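Local coordinates for protein Maltose/maltodextrin transport permease homologue (Bdellovibrio bacteriovorus HD100, PDB 6FFL) that binds maltotriose in its periplasmic-type solute-binding domain, part of a MalE-MalF fusion that probably carries maltose and maltodextrins across the membrane, at residues L157-T162 / K208-E213; K130-L135 / P254-T259. One frame throughout, in Å; residues are numbered along the deposited sequence.

How the contacts relate
Following the chain from the N terminus, Lys130-Leu135 comes first, at the start of helix 132-142, and its partner Pro254-Thr259 lies more than a hundred residues later, in the loop after strand 248-251. Contact 2 thus closes a long loop, and contact 1, which joins strand 157-158 and the residues after it to the loop after helix 191-205, closes a shorter one nested wholly inside it. The two contacts meet where Ile209 CD1 packs 4.1 Å from Leu135 O. Strands 157-158 and 248-251 are the outermost strands of one four-stranded sheet: contact 1 fastens a loop to one edge strand, and contact 2 fastens the start of helix 132-142 to the loop leaving the other.

Contact 1: residues L157-T162 / K208-E213; sequences LVFNYT and KIIPKE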
loop_
_atom_site.group_PDB
_atom_site.type_symbol
_atom_site.label_atom_id
_atom_site.label_comp_id
_atom_site.label_asym_id
_atom_site.label_seq_id
_atom_site.Cartn_x
_atom_site.Cartn_y
_atom_site.Cartn_z
ATOM N N LEU A 157 -13.244 -15.418 3.057
ATOM C CA LEU A 157 -12.133 -14.477 3.033
ATOM C C LEU A 157 -11.775 -14.159 1.590
ATOM O O LEU A 157 -11.689 -15.067 0.762
ATOM C CB LEU A 157 -10.903 -15.060 3.746
ATOM C CG LEU A 157 -9.598 -14.259 3.675
ATOM C CD1 LEU A 157 -9.757 -12.913 4.375
ATOM C CD2 LEU A 157 -8.454 -15.057 4.311
ATOM N N VAL A 158 -11.535 -12.879 1.298
ATOM C CA VAL A 158 -11.042 -12.467 -0.016
ATOM C C VAL A 158 -9.865 -11.529 0.173
ATOM O O VAL A 158 -9.839 -10.723 1.114
ATOM C CB VAL A 158 -12.126 -11.772 -0.875
ATOM C CG1 VAL A 158 -13.273 -12.749 -1.208
ATOM C CG2 VAL A 158 -12.659 -10.512 -0.174
ATOM N N PHE A 159 -8.900 -11.627 -0.735
ATOM C CA PHE A 159 -7.866 -10.604 -0.857
ATOM C C PHE A 159 -7.075 -10.867 -2.128
ATOM O O PHE A 159 -7.187 -11.922 -2.764
ATOM C CB PHE A 159 -6.957 -10.500 0.387
ATOM C CG PHE A 159 -6.083 -11.703 0.691
ATOM C CD1 PHE A 159 -6.625 -12.935 1.033
ATOM C CD2 PHE A 159 -4.696 -11.544 0.764
ATOM C CE1 PHE A 159 -5.804 -14.005 1.367
ATOM C CE2 PHE A 159 -3.859 -12.603 1.099
ATOM C CZ PHE A 159 -4.413 -13.845 1.405
ATOM N N ASN A 160 -6.283 -9.862 -2.503
ATOM C CA ASN A 160 -5.489 -9.880 -3.724
ATOM C C ASN A 160 -4.216 -10.683 -3.461
ATOM O O ASN A 160 -3.099 -10.171 -3.481
ATOM C CB ASN A 160 -5.183 -8.451 -4.162
ATOM C CG ASN A 160 -4.533 -8.385 -5.527
ATOM O OD1 ASN A 160 -4.608 -9.336 -6.310
ATOM N ND2 ASN A 160 -3.877 -7.266 -5.816
ATOM N N TYR A 161 -4.405 -11.982 -3.224
ATOM C CA TYR A 161 -3.324 -12.806 -2.693
ATOM C C TYR A 161 -2.250 -13.159 -3.720
ATOM O O TYR A 161 -1.226 -13.739 -3.338
ATOM C CB TYR A 161 -3.904 -14.081 -2.069
ATOM C CG TYR A 161 -4.680 -14.974 -3.016
ATOM C CD1 TYR A 161 -4.027 -15.816 -3.912
ATOM C CD2 TYR A 161 -6.069 -15.010 -2.984
ATOM C CE1 TYR A 161 -4.735 -16.643 -4.759
ATOM C CE2 TYR A 161 -6.784 -15.835 -3.832
ATOM C CZ TYR A 161 -6.121 -16.649 -4.709
ATOM O OH TYR A 161 -6.839 -17.475 -5.545
ATOM N N THR A 162 -2.443 -12.837 -5.001
ATOM C CA THR A 162 -1.366 -13.011 -5.972
ATOM C C THR A 162 -0.321 -11.904 -5.890
ATOM O O THR A 162 0.820 -12.098 -6.342
ATOM C CB THR A 162 -1.907 -13.039 -7.407
ATOM O OG1 THR A 162 -2.566 -11.799 -7.696
ATOM C CG2 THR A 162 -2.882 -14.191 -7.620
ATOM N N LYS A 208 -10.277 -24.024 1.314
ATOM C CA LYS A 208 -11.214 -23.509 0.311
ATOM C C LYS A 208 -12.075 -22.383 0.879
ATOM O O LYS A 208 -13.298 -22.359 0.720
ATOM C CB LYS A 208 -12.083 -24.630 -0.268
ATOM C CG LYS A 208 -11.301 -25.883 -0.681
ATOM C CD LYS A 208 -12.193 -27.119 -0.554
ATOM C CE LYS A 208 -12.333 -27.846 -1.867
ATOM N NZ LYS A 208 -11.005 -28.170 -2.444
ATOM N N ILE A 209 -11.416 -21.430 1.530
ATOM C CA ILE A 209 -12.100 -20.264 2.080
ATOM C C ILE A 209 -11.809 -18.985 1.307
ATOM O O ILE A 209 -12.421 -17.950 1.614
ATOM C CB ILE A 209 -11.784 -20.071 3.580
ATOM C CG1 ILE A 209 -10.338 -19.634 3.808
ATOM C CG2 ILE A 209 -12.054 -21.361 4.346
ATOM C CD1 ILE A 209 -10.126 -19.072 5.214
ATOM N N ILE A 210 -10.908 -19.015 0.320
ATOM C CA ILE A 210 -10.658 -17.876 -0.566
ATOM C C ILE A 210 -10.914 -18.326 -2.002
ATOM O O ILE A 210 -10.747 -19.514 -2.317
ATOM C CB ILE A 210 -9.226 -17.323 -0.411
ATOM C CG1 ILE A 210 -8.193 -18.369 -0.840
ATOM C CG2 ILE A 210 -8.961 -16.861 1.010
ATOM C CD1 ILE A 210 -6.748 -17.870 -0.769
ATOM N N PRO A 211 -11.318 -17.430 -2.898
ATOM C CA PRO A 211 -11.641 -17.847 -4.268
ATOM C C PRO A 211 -10.411 -18.301 -5.046
ATOM O O PRO A 211 -9.279 -17.907 -4.765
ATOM C CB PRO A 211 -12.249 -16.587 -4.894
ATOM C CG PRO A 211 -12.599 -15.689 -3.723
ATOM C CD PRO A 211 -11.598 -16.005 -2.665
ATOM N N LYS A 212 -10.660 -19.143 -6.058
ATOM C CA LYS A 212 -9.566 -19.601 -6.916
ATOM C C LYS A 212 -9.000 -18.468 -7.763
ATOM O O LYS A 212 -7.826 -18.512 -8.153
ATOM C CB LYS A 212 -10.046 -20.738 -7.819
ATOM C CG LYS A 212 -10.541 -21.958 -7.069
ATOM C CD LYS A 212 -9.397 -22.834 -6.574
ATOM C CE LYS A 212 -9.888 -24.251 -6.297
ATOM N NZ LYS A 212 -8.825 -25.147 -5.766
ATOM N N GLU A 213 -9.822 -17.477 -8.097
ATOM C CA GLU A 213 -9.390 -16.292 -8.832
ATOM C C GLU A 213 -9.877 -15.077 -8.064
ATOM O O GLU A 213 -11.079 -14.940 -7.815
ATOM C CB GLU A 213 -9.942 -16.269 -10.262
ATOM C CG GLU A 213 -9.946 -17.619 -10.974
ATOM C CD GLU A 213 -8.591 -17.980 -11.551
ATOM O OE1 GLU A 213 -7.697 -17.108 -11.557
ATOM O OE2 GLU A 213 -8.422 -19.133 -12.004
#
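Leu157 opens the contact with its backbone N, which donates to Ile209 O over 3.0 Å. Leu157 O takes a CA-H...O contact from Ile210 CA at 3.3 Å. The leucine side chain swings away from its own backbone N (chi1 173°) and lies alongside Ile210, pointing the same way, with CB, CG and CD2 all against the CG2 methyl. Val158 turns one branch, CG1, to the ring of Pro211, 3.9 Å from its CG, while its backbone pairs with strand 228-234. At Phe159 the contact is lighter, the same Ile210 CG2 reaching the ring edge near its plane, and Tyr161 CB lies over one face of that ring, toward its rim. Tyr161 makes the second polar link. With CG set between backbone N and carbonyl carbon (chi1 61°), its ring reaches back across Ile210, whose CD1 sits over one face, off-centre toward the rim, in a CH-pi contact 4.0 Å from the centroid. The hydroxyl donates to Pro211 O at 2.6 Å, in the carbonyl plane. Leu203 of helix 191-205 also packs on Ile210. The loop between helices 191-205 and 216-224 is thereby held to edge strand 157-158 and the residues after it, in one of the alpha/beta lobes from which periplasmic binding proteins are built.

Contact 2: residues K130-L135 / P254-T259; sequences KNSQEL and PMISET
Ser132 OG stands between its backbone N and carbonyl carbon (chi1 64°), where it accepts from Ser257 N at 2.9 Å in an almost straight bond. Ser257 OG instead lies anti to its carbonyl carbon (chi1 -76°), which brings it to Gln133 N, 3.2 Å away, as acceptor. Each serine oxygen therefore receives a backbone N-H from the other segment.

Beside this pair the backbones bridge once, Asn131 with Met255. Met255 N donates to Lys130 O, and Ser132 N donates to Met255 O at 2.7 Å, the two bonds of that single bridge. Asn131 is the N-cap of helix 132-142: its OD1 accepts from Glu134 N over 2.8 Å, at a nearly straight 171°. The helix start is thus served twice, by Asn131 from within and by Ser257 from across the contact, and is held against the loop leaving edge strand 248-251 of one alpha/beta lobe of the solute-binding fold. Glu134 in turn folds back on Lys130, taking its backbone N with OE1 and, through the syn lone pair of OE2, its NZ in a salt bridge of 2.7 Å.

Toward the buried side, Pro254 lays CB against Asn131 C at 3.5 Å and CG against Leu135 CB. Ile256 CD1 touches Ser132 CB, and the isoleucine side chain also packs on Phe170 and Ala173. A water bound to Ser132 OG donates to Glu258 OE1, and the end of Met255 leads away from the helix to a platinum(II) ion.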
loop_
_atom_site.group_PDB
_atom_site.type_symbol
_atom_site.label_atom_id
_atom_site.label_comp_id
_atom_site.label_asym_id
_atom_site.label_seq_id
_atom_site.Cartn_x
_atom_site.Cartn_y
_atom_site.Cartn_z
ATOM N N LYS A 130 -8.603 -14.119 16.078
ATOM C CA LYS A 130 -7.323 -13.628 16.576
ATOM C C LYS A 130 -6.139 -14.473 16.120
ATOM O O LYS A 130 -4.991 -14.035 16.263
ATOM C CB LYS A 130 -7.337 -13.542 18.112
ATOM C CG LYS A 130 -7.644 -14.846 18.831
ATOM C CD LYS A 130 -7.851 -14.606 20.324
ATOM C CE LYS A 130 -8.077 -15.908 21.082
ATOM N NZ LYS A 130 -9.518 -16.288 21.093
ATOM N N ASN A 131 -6.379 -15.661 15.576
ATOM C CA ASN A 131 -5.293 -16.469 15.039
ATOM C C ASN A 131 -5.771 -17.212 13.800
ATOM O O ASN A 131 -6.959 -17.229 13.471
ATOM C CB ASN A 131 -4.744 -17.458 16.078
ATOM C CG ASN A 131 -5.799 -18.392 16.606
ATOM O OD1 ASN A 131 -6.446 -19.104 15.848
ATOM N ND2 ASN A 131 -5.955 -18.423 17.929
ATOM N N SER A 132 -4.814 -17.851 13.124
ATOM C CA SER A 132 -5.089 -18.462 11.827
ATOM C C SER A 132 -6.004 -19.674 11.948
ATOM O O SER A 132 -6.788 -19.954 11.028
ATOM C CB SER A 132 -3.762 -18.835 11.146
ATOM O OG SER A 132 -3.057 -19.826 11.889
ATOM N N GLN A 133 -5.933 -20.412 13.059
ATOM C CA GLN A 133 -6.864 -21.522 13.216
ATOM C C GLN A 133 -8.295 -21.010 13.311
ATOM O O GLN A 133 -9.198 -21.556 12.667
ATOM C CB GLN A 133 -6.494 -22.371 14.437
ATOM C CG GLN A 133 -7.590 -23.365 14.825
ATOM C CD GLN A 133 -7.210 -24.277 15.982
ATOM O OE1 GLN A 133 -6.105 -24.199 16.521
ATOM N NE2 GLN A 133 -8.131 -25.161 16.360
ATOM N N GLU A 134 -8.511 -19.949 14.092
ATOM C CA GLU A 134 -9.824 -19.312 14.159
ATOM C C GLU A 134 -10.228 -18.739 12.810
ATOM O O GLU A 134 -11.398 -18.814 12.417
ATOM C CB GLU A 134 -9.818 -18.196 15.206
ATOM C CG GLU A 134 -9.807 -18.689 16.643
ATOM C CD GLU A 134 -9.875 -17.550 17.648
ATOM O OE1 GLU A 134 -10.070 -16.384 17.227
ATOM O OE2 GLU A 134 -9.742 -17.826 18.858
ATOM N N LEU A 135 -9.276 -18.128 12.103
ATOM C CA LEU A 135 -9.579 -17.560 10.792
ATOM C C LEU A 135 -10.100 -18.627 9.839
ATOM O O LEU A 135 -11.079 -18.406 9.112
ATOM C CB LEU A 135 -8.331 -16.890 10.221
ATOM C CG LEU A 135 -8.402 -16.455 8.758
ATOM C CD1 LEU A 135 -9.298 -15.249 8.666
ATOM C CD2 LEU A 135 -6.998 -16.126 8.252
ATOM N N PRO A 254 -4.630 -12.157 11.422
ATOM C CA PRO A 254 -4.531 -13.023 12.605
ATOM C C PRO A 254 -3.162 -13.682 12.758
ATOM O O PRO A 254 -2.488 -14.026 11.779
ATOM C CB PRO A 254 -5.627 -14.066 12.368
ATOM C CG PRO A 254 -6.648 -13.340 11.567
ATOM C CD PRO A 254 -5.850 -12.428 10.640
ATOM N N MET A 255 -2.771 -13.863 14.015
ATOM C CA MET A 255 -1.517 -14.527 14.352
ATOM C C MET A 255 -1.482 -15.940 13.776
ATOM O O MET A 255 -2.477 -16.667 13.791
ATOM C CB MET A 255 -1.370 -14.554 15.877
ATOM C CG MET A 255 -0.296 -15.468 16.452
ATOM S SD MET A 255 -0.411 -15.574 18.269
ATOM C CE MET A 255 0.091 -13.916 18.706
ATOM N N ILE A 256 -0.326 -16.329 13.244
ATOM C CA ILE A 256 -0.191 -17.693 12.741
ATOM C C ILE A 256 -0.133 -18.655 13.917
ATOM O O ILE A 256 0.769 -18.575 14.757
ATOM C CB ILE A 256 1.051 -17.825 11.853
ATOM C CG1 ILE A 256 0.962 -16.800 10.719
ATOM C CG2 ILE A 256 1.244 -19.280 11.393
ATOM C CD1 ILE A 256 -0.264 -17.015 9.828
ATOM N N SER A 257 -1.101 -19.580 13.977
ATOM C CA SER A 257 -1.205 -20.464 15.137
ATOM C C SER A 257 0.064 -21.286 15.345
ATOM O O SER A 257 0.500 -21.484 16.485
ATOM C CB SER A 257 -2.406 -21.397 14.978
ATOM O OG SER A 257 -3.608 -20.694 15.236
ATOM N N GLU A 258 0.670 -21.770 14.258
ATOM C CA GLU A 258 1.823 -22.662 14.359
ATOM C C GLU A 258 3.074 -21.969 14.882
ATOM O O GLU A 258 3.968 -22.643 15.414
ATOM C CB GLU A 258 2.126 -23.275 12.983
ATOM C CG GLU A 258 1.180 -24.398 12.562
ATOM C CD GLU A 258 -0.190 -23.918 12.056
ATOM O OE1 GLU A 258 -0.391 -22.700 11.827
ATOM O OE2 GLU A 258 -1.070 -24.790 11.867
ATOM N N THR A 259 3.171 -20.648 14.738
ATOM C CA THR A 259 4.393 -19.934 15.084
ATOM C C THR A 259 4.217 -18.935 16.214
ATOM O O THR A 259 5.220 -18.502 16.792
ATOM C CB THR A 259 4.945 -19.184 13.856
ATOM O OG1 THR A 259 4.151 -18.014 13.618
ATOM C CG2 THR A 259 4.899 -20.082 12.599
HETATM O O HOH W 1 -2.919 -22.191 10.768
#